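Local atomic coordinates of DUF871 domain-containing protein (Enterococcus faecalis, PDB entry 2P0O), a protein that is of unknown function but, as a TIM-barrel relative of the 6-phospho-N-acetylmuramidases, probably cleaves glycosides of N-acetylmuramic acid 6-phosphate. Residues A[25-31]-A[231-235]; A[145-151]-A[188-194]; A[174-180]-A[217-223]; A[180-185]-A[223-227]. One frame throughout, in Å; residues are numbered along the deposited sequence.

Contact 1: A[25-31]-A[231-235]; sequences KMKALGF and MAQFG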
loop_
_atom_site.group_PDB
_atom_site.type_symbol
_atom_site.label_atom_id
_atom_site.label_comp_id
_atom_site.label_asym_id
_atom_site.label_seq_id
_atom_site.Cartn_x
_atom_site.Cartn_y
_atom_site.Cartn_z
ATOM N N LYS A 25 -13.506 8.404 -0.913
ATOM C CA LYS A 25 -13.228 7.609 0.284
ATOM C C LYS A 25 -11.735 7.399 0.495
ATOM O O LYS A 25 -11.254 7.480 1.613
ATOM C CB LYS A 25 -13.895 6.252 0.195
ATOM C CG LYS A 25 -15.302 6.269 0.705
ATOM C CD LYS A 25 -15.977 4.932 0.471
ATOM C CE LYS A 25 -17.458 5.084 0.786
ATOM N NZ LYS A 25 -18.081 3.744 0.689
HETATM N N MSE A 26 -11.003 7.133 -0.587
HETATM C CA MSE A 26 -9.565 6.888 -0.481
HETATM C C MSE A 26 -8.843 8.134 0.045
HETATM O O MSE A 26 -7.989 8.029 0.931
HETATM C CB MSE A 26 -8.991 6.376 -1.802
HETATM C CG MSE A 26 -9.483 4.957 -2.141
HETATM SE SE MSE A 26 -8.990 3.611 -0.762
HETATM C CE MSE A 26 -7.268 3.053 -1.503
ATOM N N LYS A 27 -9.218 9.306 -0.467
ATOM C CA LYS A 27 -8.714 10.557 0.082
ATOM C C LYS A 27 -8.934 10.668 1.603
ATOM O O LYS A 27 -7.982 10.945 2.333
ATOM C CB LYS A 27 -9.315 11.767 -0.628
ATOM C CG LYS A 27 -8.995 13.089 0.063
ATOM C CD LYS A 27 -7.569 13.494 -0.220
ATOM C CE LYS A 27 -7.243 14.792 0.487
ATOM N NZ LYS A 27 -5.877 15.220 0.097
ATOM N N ALA A 28 -10.166 10.452 2.073
ATOM C CA ALA A 28 -10.438 10.427 3.516
ATOM C C ALA A 28 -9.675 9.317 4.275
ATOM O O ALA A 28 -9.521 9.363 5.493
ATOM C CB ALA A 28 -11.948 10.352 3.799
ATOM N N LEU A 29 -9.181 8.320 3.561
ATOM C CA LEU A 29 -8.416 7.269 4.211
ATOM C C LEU A 29 -6.914 7.558 4.190
ATOM O O LEU A 29 -6.127 6.686 4.543
ATOM C CB LEU A 29 -8.703 5.937 3.511
ATOM C CG LEU A 29 -9.823 4.985 3.969
ATOM C CD1 LEU A 29 -10.813 5.563 4.925
ATOM C CD2 LEU A 29 -10.514 4.292 2.775
ATOM N N GLY A 30 -6.510 8.753 3.753
ATOM C CA GLY A 30 -5.083 9.100 3.707
ATOM C C GLY A 30 -4.335 8.889 2.385
ATOM O O GLY A 30 -3.100 8.831 2.367
ATOM N N PHE A 31 -5.075 8.792 1.282
ATOM C CA PHE A 31 -4.507 8.701 -0.084
ATOM C C PHE A 31 -4.563 10.067 -0.770
ATOM O O PHE A 31 -5.643 10.635 -0.860
ATOM C CB PHE A 31 -5.274 7.647 -0.896
ATOM C CG PHE A 31 -5.056 6.232 -0.401
ATOM C CD1 PHE A 31 -5.728 5.758 0.745
ATOM C CD2 PHE A 31 -4.172 5.381 -1.069
ATOM C CE1 PHE A 31 -5.514 4.459 1.223
ATOM C CE2 PHE A 31 -3.947 4.064 -0.624
ATOM C CZ PHE A 31 -4.616 3.604 0.525
HETATM N N MSE A 231 -9.766 -1.422 2.720
HETATM C CA MSE A 231 -10.023 0.002 3.037
HETATM C C MSE A 231 -10.105 0.267 4.553
HETATM O O MSE A 231 -9.541 1.249 5.067
HETATM C CB MSE A 231 -11.320 0.479 2.375
HETATM C CG MSE A 231 -11.220 0.454 0.873
HETATM SE SE MSE A 231 -12.867 0.938 -0.068
HETATM C CE MSE A 231 -12.946 2.813 0.444
ATOM N N ALA A 232 -10.814 -0.625 5.242
ATOM C CA ALA A 232 -11.036 -0.529 6.692
ATOM C C ALA A 232 -9.727 -0.650 7.433
ATOM O O ALA A 232 -9.540 0.018 8.448
ATOM C CB ALA A 232 -11.998 -1.594 7.154
ATOM N N GLN A 233 -8.822 -1.505 6.925
ATOM C CA GLN A 233 -7.512 -1.680 7.541
ATOM C C GLN A 233 -6.677 -0.400 7.358
ATOM O O GLN A 233 -6.078 0.072 8.331
ATOM C CB GLN A 233 -6.802 -2.934 7.024
ATOM C CG GLN A 233 -7.398 -4.214 7.627
ATOM C CD GLN A 233 -6.726 -5.485 7.142
ATOM O OE1 GLN A 233 -6.529 -5.682 5.940
ATOM N NE2 GLN A 233 -6.394 -6.366 8.067
ATOM N N PHE A 234 -6.656 0.156 6.135
ATOM C CA PHE A 234 -5.998 1.436 5.896
ATOM C C PHE A 234 -6.575 2.480 6.829
ATOM O O PHE A 234 -5.828 3.177 7.517
ATOM C CB PHE A 234 -6.098 1.913 4.427
ATOM C CG PHE A 234 -5.069 1.275 3.502
ATOM C CD1 PHE A 234 -3.734 1.726 3.486
ATOM C CD2 PHE A 234 -5.438 0.247 2.623
ATOM C CE1 PHE A 234 -2.773 1.138 2.615
ATOM C CE2 PHE A 234 -4.479 -0.345 1.740
ATOM C CZ PHE A 234 -3.165 0.097 1.745
ATOM N N GLY A 235 -7.905 2.558 6.860
ATOM C CA GLY A 235 -8.596 3.584 7.599
ATOM C C GLY A 235 -8.298 3.466 9.068
ATOM O O GLY A 235 -8.031 4.470 9.727
#
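Phe31 drives the far end of its ring, at CZ, into the middle of the Phe234 ring, 3.6 Å above that plane, in a T-shaped stack with the ring planes at 69°. The tip of Met26, CE, lies over a face of the Phe31 ring, so the ring has its own helix over one face and the other helix at its CZ end. Met26, modelled like Met231 as selenomethionine, also brings SE to 4.2 Å from Met231 CG. Met231 starts out extended and then bends at its last torsion (chi3 68°), which swings CE across to Leu29 CD2, 3.7 Å away. The other branch of Leu29, CD1, meets the bare backbone of Gly235 at CA, 4.0 Å off. All of this is buried and apolar. On the outer side the contact thins to Lys25, whose CB touches Met231 CE at 3.6 Å while the extended chain carries the amino group away to solvent. Gly30, with positive phi, ends the helix in a Schellman motif: Phe31 N binds Met26 O at 3.0 Å, and this turn brings Phe31 round to the contact. Helices 17-28 and 228-240 thus lie side by side in the helical layer around the barrel's strands. Met26 and Phe31 rest on Ile7 of strand 4-8, Phe234 reaches Phe204 and Ala207 of helix 203-212, and Leu29 touches Phe367 of helix 363-370.

Contact 2: A[145-151]-A[188-194]; sequences HNYYPRP and IFAGLPT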
loop_
_atom_site.group_PDB
_atom_site.type_symbol
_atom_site.label_atom_id
_atom_site.label_comp_id
_atom_site.label_asym_id
_atom_site.label_seq_id
_atom_site.Cartn_x
_atom_site.Cartn_y
_atom_site.Cartn_z
ATOM N N HIS A 145 8.251 2.743 -10.607
ATOM C CA HIS A 145 8.347 1.350 -11.006
ATOM C C HIS A 145 7.127 0.978 -11.806
ATOM O O HIS A 145 6.114 1.671 -11.790
ATOM C CB HIS A 145 8.425 0.473 -9.777
ATOM C CG HIS A 145 9.766 0.500 -9.129
ATOM N ND1 HIS A 145 10.818 -0.273 -9.577
ATOM C CD2 HIS A 145 10.226 1.195 -8.066
ATOM C CE1 HIS A 145 11.876 -0.039 -8.822
ATOM N NE2 HIS A 145 11.541 0.847 -7.897
ATOM N N ASN A 146 7.243 -0.110 -12.528
ATOM C CA ASN A 146 6.153 -0.652 -13.267
ATOM C C ASN A 146 5.330 -1.577 -12.411
ATOM O O ASN A 146 5.719 -1.879 -11.271
ATOM C CB ASN A 146 6.724 -1.432 -14.434
ATOM C CG ASN A 146 7.433 -0.538 -15.435
ATOM O OD1 ASN A 146 7.048 0.607 -15.641
ATOM N ND2 ASN A 146 8.445 -1.091 -16.110
ATOM N N TYR A 147 4.195 -2.028 -12.954
ATOM C CA TYR A 147 3.456 -3.163 -12.367
ATOM C C TYR A 147 3.380 -4.330 -13.329
ATOM O O TYR A 147 3.719 -4.203 -14.506
ATOM C CB TYR A 147 2.063 -2.770 -11.864
ATOM C CG TYR A 147 1.218 -2.031 -12.871
ATOM C CD1 TYR A 147 0.698 -2.690 -13.977
ATOM C CD2 TYR A 147 0.929 -0.682 -12.706
ATOM C CE1 TYR A 147 -0.088 -2.025 -14.928
ATOM C CE2 TYR A 147 0.148 0.001 -13.648
ATOM C CZ TYR A 147 -0.367 -0.688 -14.742
ATOM O OH TYR A 147 -1.148 -0.053 -15.670
ATOM N N TYR A 148 2.955 -5.483 -12.827
ATOM C CA TYR A 148 3.155 -6.720 -13.578
ATOM C C TYR A 148 1.901 -7.541 -13.565
ATOM O O TYR A 148 1.687 -8.288 -12.613
ATOM C CB TYR A 148 4.368 -7.486 -13.010
ATOM C CG TYR A 148 5.612 -6.655 -13.126
ATOM C CD1 TYR A 148 6.372 -6.637 -14.318
ATOM C CD2 TYR A 148 5.989 -5.815 -12.106
ATOM C CE1 TYR A 148 7.501 -5.806 -14.435
ATOM C CE2 TYR A 148 7.102 -4.991 -12.221
ATOM C CZ TYR A 148 7.831 -4.975 -13.377
ATOM O OH TYR A 148 8.940 -4.157 -13.435
ATOM N N PRO A 149 1.064 -7.420 -14.636
ATOM C CA PRO A 149 -0.167 -8.212 -14.766
ATOM C C PRO A 149 0.067 -9.720 -14.800
ATOM O O PRO A 149 -0.746 -10.469 -14.264
ATOM C CB PRO A 149 -0.757 -7.770 -16.124
ATOM C CG PRO A 149 -0.142 -6.437 -16.432
ATOM C CD PRO A 149 1.282 -6.567 -15.825
ATOM N N ARG A 150 1.146 -10.176 -15.446
ATOM C CA ARG A 150 1.341 -11.601 -15.592
ATOM C C ARG A 150 2.010 -12.174 -14.344
ATOM O O ARG A 150 3.127 -11.772 -14.001
ATOM C CB ARG A 150 2.160 -11.955 -16.847
ATOM C CG ARG A 150 2.241 -13.506 -17.115
ATOM C CD ARG A 150 3.223 -13.812 -18.211
ATOM N NE ARG A 150 3.555 -15.231 -18.525
ATOM C CZ ARG A 150 4.203 -16.074 -17.715
ATOM N NH1 ARG A 150 4.505 -17.307 -18.141
ATOM N NH2 ARG A 150 4.547 -15.705 -16.475
ATOM N N PRO A 151 1.356 -13.156 -13.685
ATOM C CA PRO A 151 1.966 -13.829 -12.527
ATOM C C PRO A 151 3.397 -14.259 -12.837
ATOM O O PRO A 151 3.680 -14.696 -13.979
ATOM C CB PRO A 151 1.063 -15.078 -12.365
ATOM C CG PRO A 151 -0.302 -14.489 -12.679
ATOM C CD PRO A 151 0.023 -13.716 -13.970
ATOM N N ILE A 188 -5.960 -10.624 -17.084
ATOM C CA ILE A 188 -5.527 -11.738 -16.238
ATOM C C ILE A 188 -6.145 -11.732 -14.842
ATOM O O ILE A 188 -6.363 -12.793 -14.290
ATOM C CB ILE A 188 -3.962 -11.884 -16.154
ATOM C CG1 ILE A 188 -3.296 -11.803 -17.545
ATOM C CG2 ILE A 188 -3.558 -13.193 -15.409
ATOM C CD1 ILE A 188 -3.871 -12.756 -18.603
ATOM N N PHE A 189 -6.445 -10.555 -14.276
ATOM C CA PHE A 189 -7.118 -10.461 -12.953
ATOM C C PHE A 189 -6.318 -11.060 -11.796
ATOM O O PHE A 189 -6.892 -11.547 -10.810
ATOM C CB PHE A 189 -8.538 -11.073 -12.988
ATOM C CG PHE A 189 -9.425 -10.464 -14.031
ATOM C CD1 PHE A 189 -10.080 -9.260 -13.787
ATOM C CD2 PHE A 189 -9.595 -11.084 -15.264
ATOM C CE1 PHE A 189 -10.891 -8.684 -14.757
ATOM C CE2 PHE A 189 -10.412 -10.522 -16.248
ATOM C CZ PHE A 189 -11.065 -9.316 -15.985
ATOM N N ALA A 190 -4.996 -11.027 -11.921
ATOM C CA ALA A 190 -4.112 -11.563 -10.922
ATOM C C ALA A 190 -3.453 -10.441 -10.105
ATOM O O ALA A 190 -2.489 -10.704 -9.354
ATOM C CB ALA A 190 -3.046 -12.395 -11.584
ATOM N N GLY A 191 -3.935 -9.217 -10.264
ATOM C CA GLY A 191 -3.417 -8.082 -9.460
ATOM C C GLY A 191 -2.282 -7.401 -10.197
ATOM O O GLY A 191 -1.689 -7.993 -11.083
ATOM N N LEU A 192 -1.986 -6.154 -9.846
ATOM C CA LEU A 192 -0.913 -5.375 -10.467
ATOM C C LEU A 192 0.128 -4.994 -9.437
ATOM O O LEU A 192 0.255 -3.813 -9.053
ATOM C CB LEU A 192 -1.475 -4.109 -11.137
ATOM C CG LEU A 192 -2.559 -4.328 -12.224
ATOM C CD1 LEU A 192 -3.008 -3.022 -12.879
ATOM C CD2 LEU A 192 -2.143 -5.300 -13.303
ATOM N N PRO A 193 0.907 -5.987 -8.994
ATOM C CA PRO A 193 1.954 -5.645 -8.065
ATOM C C PRO A 193 3.191 -5.159 -8.814
ATOM O O PRO A 193 3.365 -5.455 -9.991
ATOM C CB PRO A 193 2.267 -6.994 -7.406
ATOM C CG PRO A 193 2.082 -7.978 -8.542
ATOM C CD PRO A 193 0.918 -7.429 -9.349
ATOM N N THR A 194 4.054 -4.438 -8.122
ATOM C CA THR A 194 5.439 -4.278 -8.536
ATOM C C THR A 194 6.287 -5.491 -8.114
ATOM O O THR A 194 7.014 -6.024 -8.927
ATOM C CB THR A 194 6.028 -2.977 -7.939
ATOM O OG1 THR A 194 5.361 -1.856 -8.513
ATOM C CG2 THR A 194 7.510 -2.853 -8.198
HETATM O O HOH W 1 -3.155 -9.305 -13.487
#
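Thr194 donates its hydroxyl to the carbonyl of Asn146, with OG1 2.8 Å from O and tilted 26° out of the carbonyl plane. Its OG1 lies beside its backbone N (chi1 -66°), where it also accepts from Phe177 N, so the hydroxyl ties the loop to a barrel strand as well. One step along, Tyr148 N makes a weak, bent bond to Pro193 O at 2.9 Å, and the same oxygen takes a CA-H contact from Tyr147. Farther out, a water sits between the segments: it accepts from Ala190 N, 3.0 Å away, and lies within donating distance of Pro149 O and Gly191 O. Around these bonds comes the packing. Leu192 runs alongside Tyr147, pointing the same way, and lays CD1 over one face of the ring, 3.9 Å from its centroid, in a CH-pi contact. The other branch, CD2, meets Pro149 CG at 3.9 Å. Tyr148 turns an edge of its ring to Thr194 CA. At the outer end, Pro151 sets CG against Ala190 CB at 3.6 Å and CD against Ile188 CG2. The two segments are loops that follow neighbouring strands 141-144 and 173-178, at the C-terminal mouth of the barrel, the end where TIM-barrel enzymes carry their active sites.

Contact 3: A[174-180]-A[217-223]; sequences VFTFVPG and DAVYIGD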
loop_
_atom_site.group_PDB
_atom_site.type_symbol
_atom_site.label_atom_id
_atom_site.label_comp_id
_atom_site.label_asym_id
_atom_site.label_seq_id
_atom_site.Cartn_x
_atom_site.Cartn_y
_atom_site.Cartn_z
ATOM N N VAL A 174 11.193 7.788 -5.328
ATOM C CA VAL A 174 10.890 6.406 -5.706
ATOM C C VAL A 174 9.425 6.121 -5.420
ATOM O O VAL A 174 8.976 6.267 -4.280
ATOM C CB VAL A 174 11.765 5.399 -4.924
ATOM C CG1 VAL A 174 11.290 3.932 -5.198
ATOM C CG2 VAL A 174 13.209 5.592 -5.289
ATOM N N PHE A 175 8.703 5.728 -6.471
ATOM C CA PHE A 175 7.286 5.394 -6.420
ATOM C C PHE A 175 7.126 3.926 -6.865
ATOM O O PHE A 175 7.765 3.460 -7.833
ATOM C CB PHE A 175 6.495 6.280 -7.405
ATOM C CG PHE A 175 6.207 7.681 -6.911
ATOM C CD1 PHE A 175 7.226 8.583 -6.682
ATOM C CD2 PHE A 175 4.890 8.108 -6.730
ATOM C CE1 PHE A 175 6.940 9.880 -6.236
ATOM C CE2 PHE A 175 4.593 9.407 -6.305
ATOM C CZ PHE A 175 5.618 10.290 -6.036
ATOM N N THR A 176 6.227 3.223 -6.195
ATOM C CA THR A 176 6.032 1.810 -6.419
ATOM C C THR A 176 4.539 1.474 -6.306
ATOM O O THR A 176 3.759 2.232 -5.704
ATOM C CB THR A 176 6.842 0.997 -5.380
ATOM O OG1 THR A 176 6.730 -0.394 -5.684
ATOM C CG2 THR A 176 6.308 1.223 -3.970
ATOM N N PHE A 177 4.147 0.336 -6.864
ATOM C CA PHE A 177 2.778 -0.118 -6.774
ATOM C C PHE A 177 2.605 -1.298 -5.816
ATOM O O PHE A 177 3.541 -2.070 -5.575
ATOM C CB PHE A 177 2.241 -0.548 -8.156
ATOM C CG PHE A 177 2.116 0.583 -9.141
ATOM C CD1 PHE A 177 0.980 1.402 -9.147
ATOM C CD2 PHE A 177 3.131 0.831 -10.055
ATOM C CE1 PHE A 177 0.841 2.443 -10.062
ATOM C CE2 PHE A 177 3.004 1.856 -11.009
ATOM C CZ PHE A 177 1.865 2.689 -10.991
ATOM N N VAL A 178 1.383 -1.451 -5.302
ATOM C CA VAL A 178 0.976 -2.715 -4.723
ATOM C C VAL A 178 -0.299 -3.091 -5.479
ATOM O O VAL A 178 -0.982 -2.214 -6.023
ATOM C CB VAL A 178 0.720 -2.629 -3.183
ATOM C CG1 VAL A 178 2.031 -2.372 -2.424
ATOM C CG2 VAL A 178 -0.338 -1.559 -2.825
ATOM N N PRO A 179 -0.656 -4.395 -5.476
ATOM C CA PRO A 179 -1.896 -4.778 -6.142
ATOM C C PRO A 179 -3.111 -4.385 -5.294
ATOM O O PRO A 179 -2.980 -4.098 -4.090
ATOM C CB PRO A 179 -1.766 -6.301 -6.262
ATOM C CG PRO A 179 -0.953 -6.697 -5.050
ATOM C CD PRO A 179 0.024 -5.540 -4.835
ATOM N N GLY A 180 -4.277 -4.333 -5.920
ATOM C CA GLY A 180 -5.528 -4.177 -5.186
ATOM C C GLY A 180 -6.276 -5.506 -5.131
ATOM O O GLY A 180 -5.942 -6.448 -5.865
ATOM N N ASP A 217 9.380 6.293 -1.514
ATOM C CA ASP A 217 8.756 7.536 -1.084
ATOM C C ASP A 217 7.240 7.463 -1.163
ATOM O O ASP A 217 6.543 8.146 -0.399
ATOM C CB ASP A 217 9.313 8.721 -1.872
ATOM C CG ASP A 217 10.812 8.859 -1.700
ATOM O OD1 ASP A 217 11.253 9.218 -0.586
ATOM O OD2 ASP A 217 11.557 8.591 -2.662
ATOM N N ALA A 218 6.727 6.602 -2.040
ATOM C CA ALA A 218 5.284 6.533 -2.268
ATOM C C ALA A 218 4.813 5.161 -2.692
ATOM O O ALA A 218 5.544 4.423 -3.369
ATOM C CB ALA A 218 4.858 7.584 -3.281
ATOM N N VAL A 219 3.593 4.814 -2.287
ATOM C CA VAL A 219 3.005 3.535 -2.650
ATOM C C VAL A 219 1.594 3.747 -3.205
ATOM O O VAL A 219 0.769 4.402 -2.549
ATOM C CB VAL A 219 2.954 2.565 -1.440
ATOM C CG1 VAL A 219 2.434 1.200 -1.896
ATOM C CG2 VAL A 219 4.329 2.407 -0.830
ATOM N N TYR A 220 1.349 3.184 -4.400
ATOM C CA TYR A 220 0.079 3.272 -5.105
ATOM C C TYR A 220 -0.587 1.915 -5.296
ATOM O O TYR A 220 0.061 0.935 -5.642
ATOM C CB TYR A 220 0.280 3.914 -6.489
ATOM C CG TYR A 220 0.368 5.439 -6.435
ATOM C CD1 TYR A 220 1.353 6.074 -5.646
ATOM C CD2 TYR A 220 -0.526 6.249 -7.169
ATOM C CE1 TYR A 220 1.440 7.467 -5.582
ATOM C CE2 TYR A 220 -0.448 7.676 -7.116
ATOM C CZ TYR A 220 0.548 8.261 -6.321
ATOM O OH TYR A 220 0.674 9.622 -6.240
ATOM N N ILE A 221 -1.900 1.877 -5.119
ATOM C CA ILE A 221 -2.684 0.720 -5.526
ATOM C C ILE A 221 -2.645 0.657 -7.053
ATOM O O ILE A 221 -3.030 1.631 -7.729
ATOM C CB ILE A 221 -4.177 0.792 -5.066
ATOM C CG1 ILE A 221 -4.298 1.329 -3.620
ATOM C CG2 ILE A 221 -4.867 -0.586 -5.264
ATOM C CD1 ILE A 221 -3.549 0.468 -2.594
ATOM N N GLY A 222 -2.213 -0.492 -7.586
ATOM C CA GLY A 222 -2.142 -0.694 -9.036
ATOM C C GLY A 222 -3.487 -0.993 -9.659
ATOM O O GLY A 222 -3.819 -0.442 -10.726
ATOM N N ASP A 223 -4.273 -1.882 -9.035
ATOM C CA ASP A 223 -5.599 -2.215 -9.575
ATOM C C ASP A 223 -6.664 -1.118 -9.344
ATOM O O ASP A 223 -6.433 -0.194 -8.555
ATOM C CB ASP A 223 -6.084 -3.516 -8.974
ATOM C CG ASP A 223 -5.212 -4.670 -9.345
ATOM O OD1 ASP A 223 -5.452 -5.255 -10.411
ATOM O OD2 ASP A 223 -4.280 -4.996 -8.573
#
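Phe175 to Val178 pair with Ala218 to Ile221 as parallel strands, the last two of the TIM barrel, joined by a beta-alpha-beta crossover through helix 203-212; the short strand axes diverge by 33°. Backbone bonds come first: Thr176 N to Ala218 O, Tyr220 N to Thr176 O, Val178 N to Tyr220 O at 2.7 Å, and Gly222 N to Val178 O at 2.6 Å. At the start Val174 O takes both Asp217 N and Ala218 N. Asp217 CG lies beside its own backbone N (chi1 -59°), which turns OD2 to accept Val174 N at 2.8 Å through its anti lone pair; the other oxygen has a salt bridge to Lys168. Apolar contacts fall on two faces. Inside the barrel Ala218 CB lies over the Phe175 ring, 3.6 Å from its centroid, the Tyr220 ring meets Phe175 obliquely with CE1 3.7 Å from CD2, and Phe177 CD1 rests on Tyr220 CB. Outside, facing helix 203-212, Val178 CG1 meets Val219 CG1 at 3.6 Å and Val178 CG2 meets Ile221 CD1. Beyond the strands Asp223 OD2 continues the pairing by accepting Gly180 N at 2.7 Å on its anti side, 18° out of the carboxylate plane.

Contact 4: A[180-185]-A[223-227]; sequences GDGQTR and DPTIS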
loop_
_atom_site.group_PDB
_atom_site.type_symbol
_atom_site.label_atom_id
_atom_site.label_comp_id
_atom_site.label_asym_id
_atom_site.label_seq_id
_atom_site.Cartn_x
_atom_site.Cartn_y
_atom_site.Cartn_z
ATOM N N GLY A 180 -4.277 -4.333 -5.920
ATOM C CA GLY A 180 -5.528 -4.177 -5.186
ATOM C C GLY A 180 -6.276 -5.506 -5.131
ATOM O O GLY A 180 -5.942 -6.448 -5.865
ATOM N N ASP A 181 -7.293 -5.587 -4.277
ATOM C CA ASP A 181 -8.023 -6.829 -4.062
ATOM C C ASP A 181 -9.534 -6.653 -4.097
ATOM O O ASP A 181 -10.256 -7.560 -3.658
ATOM C CB ASP A 181 -7.611 -7.445 -2.714
ATOM C CG ASP A 181 -7.922 -6.520 -1.515
ATOM O OD1 ASP A 181 -8.169 -5.313 -1.724
ATOM O OD2 ASP A 181 -7.882 -7.000 -0.361
ATOM N N GLY A 182 -10.002 -5.502 -4.594
ATOM C CA GLY A 182 -11.417 -5.253 -4.865
ATOM C C GLY A 182 -11.682 -5.641 -6.326
ATOM O O GLY A 182 -11.744 -6.833 -6.659
ATOM N N GLN A 183 -11.820 -4.628 -7.185
ATOM C CA GLN A 183 -11.818 -4.780 -8.632
ATOM C C GLN A 183 -10.416 -4.857 -9.209
ATOM O O GLN A 183 -9.691 -3.846 -9.230
ATOM C CB GLN A 183 -12.493 -3.583 -9.290
ATOM C CG GLN A 183 -13.849 -3.853 -9.848
ATOM C CD GLN A 183 -14.356 -2.642 -10.633
ATOM O OE1 GLN A 183 -15.212 -1.886 -10.149
ATOM N NE2 GLN A 183 -13.787 -2.429 -11.830
ATOM N N THR A 184 -10.059 -6.033 -9.714
ATOM C CA THR A 184 -8.740 -6.230 -10.314
ATOM C C THR A 184 -8.800 -5.956 -11.822
ATOM O O THR A 184 -9.832 -6.166 -12.453
ATOM C CB THR A 184 -8.170 -7.627 -10.024
ATOM O OG1 THR A 184 -9.123 -8.615 -10.433
ATOM C CG2 THR A 184 -7.880 -7.785 -8.536
ATOM N N ARG A 185 -7.696 -5.472 -12.379
ATOM C CA ARG A 185 -7.626 -5.136 -13.799
ATOM C C ARG A 185 -7.477 -6.421 -14.612
ATOM O O ARG A 185 -6.681 -7.302 -14.254
ATOM C CB ARG A 185 -6.450 -4.156 -14.050
ATOM C CG ARG A 185 -5.997 -3.977 -15.516
ATOM C CD ARG A 185 -6.486 -2.728 -16.267
ATOM N NE ARG A 185 -7.874 -2.361 -16.001
ATOM C CZ ARG A 185 -8.669 -1.658 -16.822
ATOM N NH1 ARG A 185 -9.913 -1.388 -16.433
ATOM N NH2 ARG A 185 -8.254 -1.238 -18.023
ATOM N N ASP A 223 -4.273 -1.882 -9.035
ATOM C CA ASP A 223 -5.599 -2.215 -9.575
ATOM C C ASP A 223 -6.664 -1.118 -9.344
ATOM O O ASP A 223 -6.433 -0.194 -8.555
ATOM C CB ASP A 223 -6.084 -3.516 -8.974
ATOM C CG ASP A 223 -5.212 -4.670 -9.345
ATOM O OD1 ASP A 223 -5.452 -5.255 -10.411
ATOM O OD2 ASP A 223 -4.280 -4.996 -8.573
ATOM N N PRO A 224 -7.823 -1.202 -10.044
ATOM C CA PRO A 224 -8.902 -0.221 -9.865
ATOM C C PRO A 224 -9.360 0.094 -8.429
ATOM O O PRO A 224 -9.629 1.261 -8.137
ATOM C CB PRO A 224 -10.058 -0.809 -10.692
ATOM C CG PRO A 224 -9.358 -1.553 -11.836
ATOM C CD PRO A 224 -8.126 -2.155 -11.128
ATOM N N THR A 225 -9.502 -0.914 -7.570
ATOM C CA THR A 225 -9.962 -0.693 -6.208
ATOM C C THR A 225 -9.384 -1.752 -5.274
ATOM O O THR A 225 -8.898 -2.822 -5.700
ATOM C CB THR A 225 -11.523 -0.758 -6.061
ATOM O OG1 THR A 225 -11.965 -2.111 -6.263
ATOM C CG2 THR A 225 -12.283 0.207 -7.037
ATOM N N ILE A 226 -9.457 -1.447 -3.983
ATOM C CA ILE A 226 -9.211 -2.437 -2.940
ATOM C C ILE A 226 -10.569 -2.792 -2.360
ATOM O O ILE A 226 -11.521 -2.040 -2.556
ATOM C CB ILE A 226 -8.281 -1.896 -1.841
ATOM C CG1 ILE A 226 -8.607 -0.439 -1.517
ATOM C CG2 ILE A 226 -6.791 -2.098 -2.254
ATOM C CD1 ILE A 226 -7.938 0.074 -0.260
ATOM N N SER A 227 -10.665 -3.923 -1.661
ATOM C CA SER A 227 -11.928 -4.333 -1.044
ATOM C C SER A 227 -12.269 -3.431 0.151
ATOM O O SER A 227 -11.395 -2.756 0.692
ATOM C CB SER A 227 -11.826 -5.766 -0.551
ATOM O OG SER A 227 -10.908 -5.807 0.529
HETATM O O HOH W 2 -10.443 -8.357 0.768
HETATM O O HOH W 3 -5.160 -7.607 -12.046
#
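Gly182 and Ser227 bring the two loop backbones to 4.0 Å between their CA atoms, and Gly182 N binds Thr225 O from above the carbonyl plane. Thr225 then offers OG1 to Gln183 N, 2.7 Å away in a nearly straight bond, and its own N returns a weak one to Gln183 O. The hydroxyl gets there by standing between its backbone N and carbonyl carbon (chi1 69°). Asp223, already holding Gly180, uses the anti lone pair of OD1 for Arg185 N at 3.0 Å, and a water lies between that oxygen and Arg185 O. At the far end Asp181 OD1 takes Ser227 N at 2.9 Å, approached from above the carboxylate plane. A second water links Asp181 OD2 with Ser227 OG; both atoms also bond Thr230, and OD2 has a salt bridge to Lys341. Ser227 is at the N-cap position of helix 228-240. The two segments are the loops after the last two strands of a TIM barrel, held together at its C-terminal mouth.

In the fold
All four contacts belong to the TIM barrel. Contact 3 is one strand pair of its eight-stranded sheet, 173-178 with 218-221; contact 4 carries on from it, sharing Gly180 and Asp223, with centres about 12 Å apart. Contact 2 lies about 11 Å from contact 3 between centres and joins the loop after 141-144 to the one after 173-178; Leu192 N approaches Asp223 OD2, so contacts 2, 3 and 4 meet there. Contact 1 is about 22 Å from contact 2 between centres, yet touches contact 4 through Ile226. Along the chain contact 1 encloses the others, whose segments alternate. It packs helix 17-28, after the first strand, against helix 228-240, after the last, and so closes the barrel's helical layer.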